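Local structure of putative dehydratase (Mesorhizobium loti, 2POZ) at residues A37-G42 against I281-G286; S66-L71 against A99-K104. The protein is of unknown function but belongs to the mandelate racemase/muconate lactonizing enzyme family and may act as a lyase, perhaps a dehydratase. All coordinates share one frame; numbering follows the deposited sequence.

Contact 1: A37-G42 against I281-G286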
loop_
_atom_site.group_PDB
_atom_site.type_symbol
_atom_site.label_atom_id
_atom_site.label_comp_id
_atom_site.label_asym_id
_atom_site.label_seq_id
_atom_site.Cartn_x
_atom_site.Cartn_y
_atom_site.Cartn_z
ATOM N N ALA A 37 31.383 25.025 -5.025
ATOM C CA ALA A 37 30.898 23.658 -4.916
ATOM C C ALA A 37 30.882 23.333 -3.422
ATOM O O ALA A 37 31.854 23.592 -2.714
ATOM C CB ALA A 37 31.831 22.710 -5.666
ATOM N N GLY A 38 29.777 22.772 -2.942
ATOM C CA GLY A 38 29.655 22.468 -1.524
ATOM C C GLY A 38 30.498 21.329 -0.974
ATOM O O GLY A 38 30.068 20.645 -0.046
ATOM N N ILE A 39 31.687 21.109 -1.525
ATOM C CA ILE A 39 32.549 20.037 -1.030
ATOM C C ILE A 39 33.779 20.639 -0.326
ATOM O O ILE A 39 34.916 20.296 -0.635
ATOM C CB ILE A 39 33.017 19.117 -2.178
ATOM C CG1 ILE A 39 31.829 18.742 -3.080
ATOM C CG2 ILE A 39 33.661 17.855 -1.599
ATOM C CD1 ILE A 39 30.777 17.834 -2.429
ATOM N N ALA A 40 33.533 21.535 0.624
ATOM C CA ALA A 40 34.602 22.198 1.372
ATOM C C ALA A 40 35.109 21.344 2.540
ATOM O O ALA A 40 36.120 21.666 3.164
ATOM C CB ALA A 40 34.107 23.544 1.890
ATOM N N TYR A 41 34.408 20.256 2.834
ATOM C CA TYR A 41 34.806 19.368 3.923
ATOM C C TYR A 41 34.592 17.923 3.503
ATOM O O TYR A 41 34.069 17.650 2.421
ATOM C CB TYR A 41 34.005 19.688 5.191
ATOM C CG TYR A 41 32.516 19.677 4.967
ATOM C CD1 TYR A 41 31.768 18.520 5.178
ATOM C CD2 TYR A 41 31.863 20.803 4.466
ATOM C CE1 TYR A 41 30.403 18.479 4.888
ATOM C CE2 TYR A 41 30.503 20.776 4.172
ATOM C CZ TYR A 41 29.782 19.610 4.386
ATOM O OH TYR A 41 28.450 19.569 4.096
ATOM N N GLY A 42 34.999 16.995 4.359
ATOM C CA GLY A 42 34.863 15.596 4.016
ATOM C C GLY A 42 35.953 15.245 3.022
ATOM O O GLY A 42 36.887 16.022 2.817
ATOM N N ILE A 281 22.931 24.760 -1.591
ATOM C CA ILE A 281 22.944 25.246 -2.977
ATOM C C ILE A 281 24.204 24.828 -3.725
ATOM O O ILE A 281 24.225 24.832 -4.955
ATOM C CB ILE A 281 22.800 26.788 -3.090
ATOM C CG1 ILE A 281 24.002 27.491 -2.458
ATOM C CG2 ILE A 281 21.488 27.243 -2.461
ATOM C CD1 ILE A 281 24.049 28.984 -2.780
ATOM N N GLY A 282 25.244 24.463 -2.977
ATOM C CA GLY A 282 26.501 24.036 -3.576
ATOM C C GLY A 282 26.577 22.554 -3.925
ATOM O O GLY A 282 27.577 22.091 -4.480
ATOM N N THR A 283 25.536 21.799 -3.593
ATOM C CA THR A 283 25.506 20.376 -3.911
ATOM C C THR A 283 24.147 19.926 -4.454
ATOM O O THR A 283 24.080 18.972 -5.217
ATOM C CB THR A 283 25.835 19.478 -2.681
ATOM O OG1 THR A 283 24.776 19.566 -1.722
ATOM C CG2 THR A 283 27.143 19.901 -2.029
ATOM N N ALA A 284 23.075 20.617 -4.071
ATOM C CA ALA A 284 21.726 20.246 -4.510
ATOM C C ALA A 284 21.432 20.482 -5.990
ATOM O O ALA A 284 20.436 19.978 -6.519
ATOM C CB ALA A 284 20.686 20.965 -3.657
ATOM N N GLY A 285 22.281 21.253 -6.659
ATOM C CA GLY A 285 22.069 21.504 -8.077
ATOM C C GLY A 285 22.234 22.955 -8.480
ATOM O O GLY A 285 22.310 23.271 -9.666
ATOM N N GLY A 286 22.307 23.843 -7.498
ATOM C CA GLY A 286 22.458 25.254 -7.807
ATOM C C GLY A 286 21.366 26.081 -7.161
ATOM O O GLY A 286 20.553 25.557 -6.400
#

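Contact 2: S66-L71 against A99-K104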
loop_
_atom_site.group_PDB
_atom_site.type_symbol
_atom_site.label_atom_id
_atom_site.label_comp_id
_atom_site.label_asym_id
_atom_site.label_seq_id
_atom_site.Cartn_x
_atom_site.Cartn_y
_atom_site.Cartn_z
ATOM N N SER A 66 23.678 33.358 -20.671
ATOM C CA SER A 66 22.304 33.732 -20.343
ATOM C C SER A 66 21.344 32.534 -20.411
ATOM O O SER A 66 20.290 32.547 -19.774
ATOM C CB SER A 66 21.805 34.839 -21.278
ATOM O OG SER A 66 21.538 34.322 -22.569
ATOM N N ARG A 67 21.707 31.505 -21.175
ATOM C CA ARG A 67 20.860 30.311 -21.302
ATOM C C ARG A 67 21.162 29.340 -20.153
ATOM O O ARG A 67 21.671 28.242 -20.356
ATOM C CB ARG A 67 21.109 29.630 -22.652
ATOM C CG ARG A 67 20.603 30.423 -23.868
ATOM C CD ARG A 67 20.780 29.614 -25.159
ATOM N NE ARG A 67 21.988 29.995 -25.886
ATOM C CZ ARG A 67 22.500 29.313 -26.911
ATOM N NH1 ARG A 67 21.912 28.199 -27.334
ATOM N NH2 ARG A 67 23.598 29.753 -27.523
ATOM N N ILE A 68 20.835 29.756 -18.938
ATOM C CA ILE A 68 21.116 28.936 -17.770
ATOM C C ILE A 68 20.381 27.597 -17.741
ATOM O O ILE A 68 21.000 26.556 -17.533
ATOM C CB ILE A 68 20.817 29.712 -16.486
ATOM C CG1 ILE A 68 21.534 31.063 -16.530
ATOM C CG2 ILE A 68 21.279 28.901 -15.273
ATOM C CD1 ILE A 68 21.403 31.884 -15.248
ATOM N N GLU A 69 19.069 27.611 -17.950
ATOM C CA GLU A 69 18.314 26.358 -17.935
ATOM C C GLU A 69 18.863 25.401 -18.991
ATOM O O GLU A 69 18.976 24.202 -18.749
ATOM C CB GLU A 69 16.821 26.614 -18.195
ATOM C CG GLU A 69 16.054 27.229 -17.027
ATOM C CD GLU A 69 15.560 26.199 -16.015
ATOM O OE1 GLU A 69 15.749 24.981 -16.237
ATOM O OE2 GLU A 69 14.969 26.614 -14.996
ATOM N N GLU A 70 19.210 25.927 -20.166
ATOM C CA GLU A 70 19.741 25.072 -21.227
ATOM C C GLU A 70 21.075 24.441 -20.847
ATOM O O GLU A 70 21.290 23.250 -21.070
ATOM C CB GLU A 70 19.909 25.855 -22.533
ATOM C CG GLU A 70 20.341 24.967 -23.705
ATOM C CD GLU A 70 20.429 25.727 -25.021
ATOM O OE1 GLU A 70 21.345 26.556 -25.169
ATOM O OE2 GLU A 70 19.573 25.498 -25.902
ATOM N N LEU A 71 21.968 25.245 -20.280
ATOM C CA LEU A 71 23.282 24.760 -19.871
ATOM C C LEU A 71 23.161 23.692 -18.792
ATOM O O LEU A 71 23.870 22.688 -18.816
ATOM C CB LEU A 71 24.142 25.919 -19.353
ATOM C CG LEU A 71 24.927 26.758 -20.367
ATOM C CD1 LEU A 71 25.910 25.871 -21.106
ATOM C CD2 LEU A 71 23.984 27.417 -21.346
ATOM N N ALA A 99 27.512 30.642 -10.732
ATOM C CA ALA A 99 28.265 31.642 -11.489
ATOM C C ALA A 99 27.441 32.188 -12.657
ATOM O O ALA A 99 27.584 33.354 -13.033
ATOM C CB ALA A 99 29.573 31.039 -12.005
ATOM N N LEU A 100 26.590 31.347 -13.235
ATOM C CA LEU A 100 25.766 31.792 -14.350
ATOM C C LEU A 100 24.738 32.814 -13.882
ATOM O O LEU A 100 24.541 33.833 -14.541
ATOM C CB LEU A 100 25.088 30.596 -15.013
ATOM C CG LEU A 100 26.094 29.704 -15.746
ATOM C CD1 LEU A 100 25.396 28.457 -16.287
ATOM C CD2 LEU A 100 26.740 30.498 -16.884
ATOM N N TRP A 101 24.085 32.551 -12.746
ATOM C CA TRP A 101 23.098 33.495 -12.212
ATOM C C TRP A 101 23.791 34.790 -11.780
ATOM O O TRP A 101 23.221 35.881 -11.876
ATOM C CB TRP A 101 22.341 32.892 -11.021
ATOM C CG TRP A 101 21.274 31.928 -11.439
ATOM C CD1 TRP A 101 21.316 30.570 -11.357
ATOM C CD2 TRP A 101 20.032 32.256 -12.081
ATOM N NE1 TRP A 101 20.176 30.023 -11.910
ATOM C CE2 TRP A 101 19.374 31.039 -12.360
ATOM C CE3 TRP A 101 19.416 33.462 -12.447
ATOM C CZ2 TRP A 101 18.127 30.992 -12.994
ATOM C CZ3 TRP A 101 18.177 33.416 -13.077
ATOM C CH2 TRP A 101 17.546 32.186 -13.342
ATOM N N ASP A 102 25.023 34.669 -11.302
ATOM C CA ASP A 102 25.783 35.845 -10.889
ATOM C C ASP A 102 25.963 36.742 -12.133
ATOM O O ASP A 102 25.747 37.954 -12.083
ATOM C CB ASP A 102 27.138 35.398 -10.328
ATOM C CG ASP A 102 27.859 36.496 -9.563
ATOM O OD1 ASP A 102 27.200 37.451 -9.079
ATOM O OD2 ASP A 102 29.095 36.387 -9.432
ATOM N N ILE A 103 26.337 36.135 -13.254
ATOM C CA ILE A 103 26.532 36.883 -14.491
ATOM C C ILE A 103 25.234 37.515 -14.979
ATOM O O ILE A 103 25.219 38.672 -15.414
ATOM C CB ILE A 103 27.116 35.976 -15.597
ATOM C CG1 ILE A 103 28.589 35.680 -15.279
ATOM C CG2 ILE A 103 26.974 36.653 -16.965
ATOM C CD1 ILE A 103 29.196 34.593 -16.134
ATOM N N LYS A 104 24.138 36.765 -14.894
ATOM C CA LYS A 104 22.854 37.283 -15.337
ATOM C C LYS A 104 22.432 38.476 -14.481
ATOM O O LYS A 104 21.954 39.476 -15.004
ATOM C CB LYS A 104 21.782 36.189 -15.286
ATOM C CG LYS A 104 20.432 36.615 -15.871
ATOM C CD LYS A 104 19.421 35.468 -15.838
ATOM C CE LYS A 104 19.681 34.461 -16.941
ATOM N NZ LYS A 104 19.293 34.992 -18.280
#

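Contact 1: A37-G42 against I281-G286
The flat carbonyl group of Gly-282 is met over its face, not at its edge: the N-H of Gly-38 lies above the carbonyl plane, 51° out of it. In turn, one face of the Gly-38 to Ile-39 peptide is approached by Thr-283 CG2, displaced towards Gly-38 CA and O. The contact joins the two parts of an enolase-superfamily fold, the segment 37-42 following strand 33-37 of the capping domain and the segment 281-286 following strand 276-277 of the barrel. Only one hydrogen bond crosses it, from Gly-38 N to Gly-282 O at 2.8 Å; the N-H points almost straight at the oxygen (173°), although it does not lie on a lone pair.

Glycine suits both ends because the backbones are in direct contact, Gly-38 CA and Gly-282 CA being 4.1 Å apart. A beta carbon on Gly-38 would clash with Thr-283 CG2, and one on Gly-282 would clash with Gly-38 N. Thr-283 packs beside this point. Its OG1 stands between backbone N and carbonyl carbon (chi1 68°), which leaves CG2 opposite the carbonyl carbon and directed at Gly-38.

Further along, Tyr-41 extends the link, its OH hydrogen-bonded to Glu-257 just past barrel strand 253-255, while its ring meets Phe-80 of the second subunit edge-to-face. Ala-37 suits its place through smallness, its methyl turned from the barrel loop to Ala-91 and Ala-95 of helix 87-108. Ile-39 crosses Thr-283 at about a right angle, its CD1 reaching Thr-283 CG2 at 4.2 Å.

Contact 2: S66-L71 against A99-K104
The start of helix 68-78 packs on the second half of helix 87-108 through Ile-68, which reaches Leu-100, Trp-101 and Lys-104. With CG1 opposite the carbonyl carbon and the chain extended beyond it (chi2 -175°), CD1 is carried over the indole face, 3.6 Å from the centroid of the five-membered ring of Trp-101 and 18° off its normal, a CH-pi contact. Isoleucine suits this place because its CG2 meets the indole too, and tryptophan offers a broad flat face. The side chains of Ile-68 and Leu-100 slide past each other in opposite directions, Ile-68 CG1 3.9 Å from Leu-100 CB. Both helices belong to the capping domain of the enolase superfamily, and Phe-116 meets the same indole edge-to-face. An alanine replacing Trp-101 would probably leave Ile-68 CD1 without its aromatic floor and open a gap beside Phe-116.

Lys-104 suits its position by being apolar along its chain and charged at its end: CE lies against Ile-68 CD1, and bends at chi3 and chi4 bring NZ to 3.0 Å from Ser-66 O, a hydrogen bond in the carbonyl plane on a lone pair. NZ also forms a salt bridge with Glu-114 of the third subunit, while Ser-66 OG is hydrogen-bonded to Asp-64 OD1.

Overall arrangement
Contact 1 and contact 2 have centres 18 Å apart and do not touch, their nearest atoms being about 6 Å from one another. Helix 87-108 serves both: Ala-91 and Ala-95 back the loop 37-42, and one to two turns further on, the same helix supplies 99-104. Helix 287-298 gives a second connection, since it begins directly after 281-286 and its Met-288 touches Trp-101. Contact 1 joins the capping domain to the barrel, at the C-terminal ends of the strands where the active sites of this superfamily are found, whereas contact 2 is internal to the capping domain. They also face different neighbours, contact 1 the second subunit and contact 2 the third.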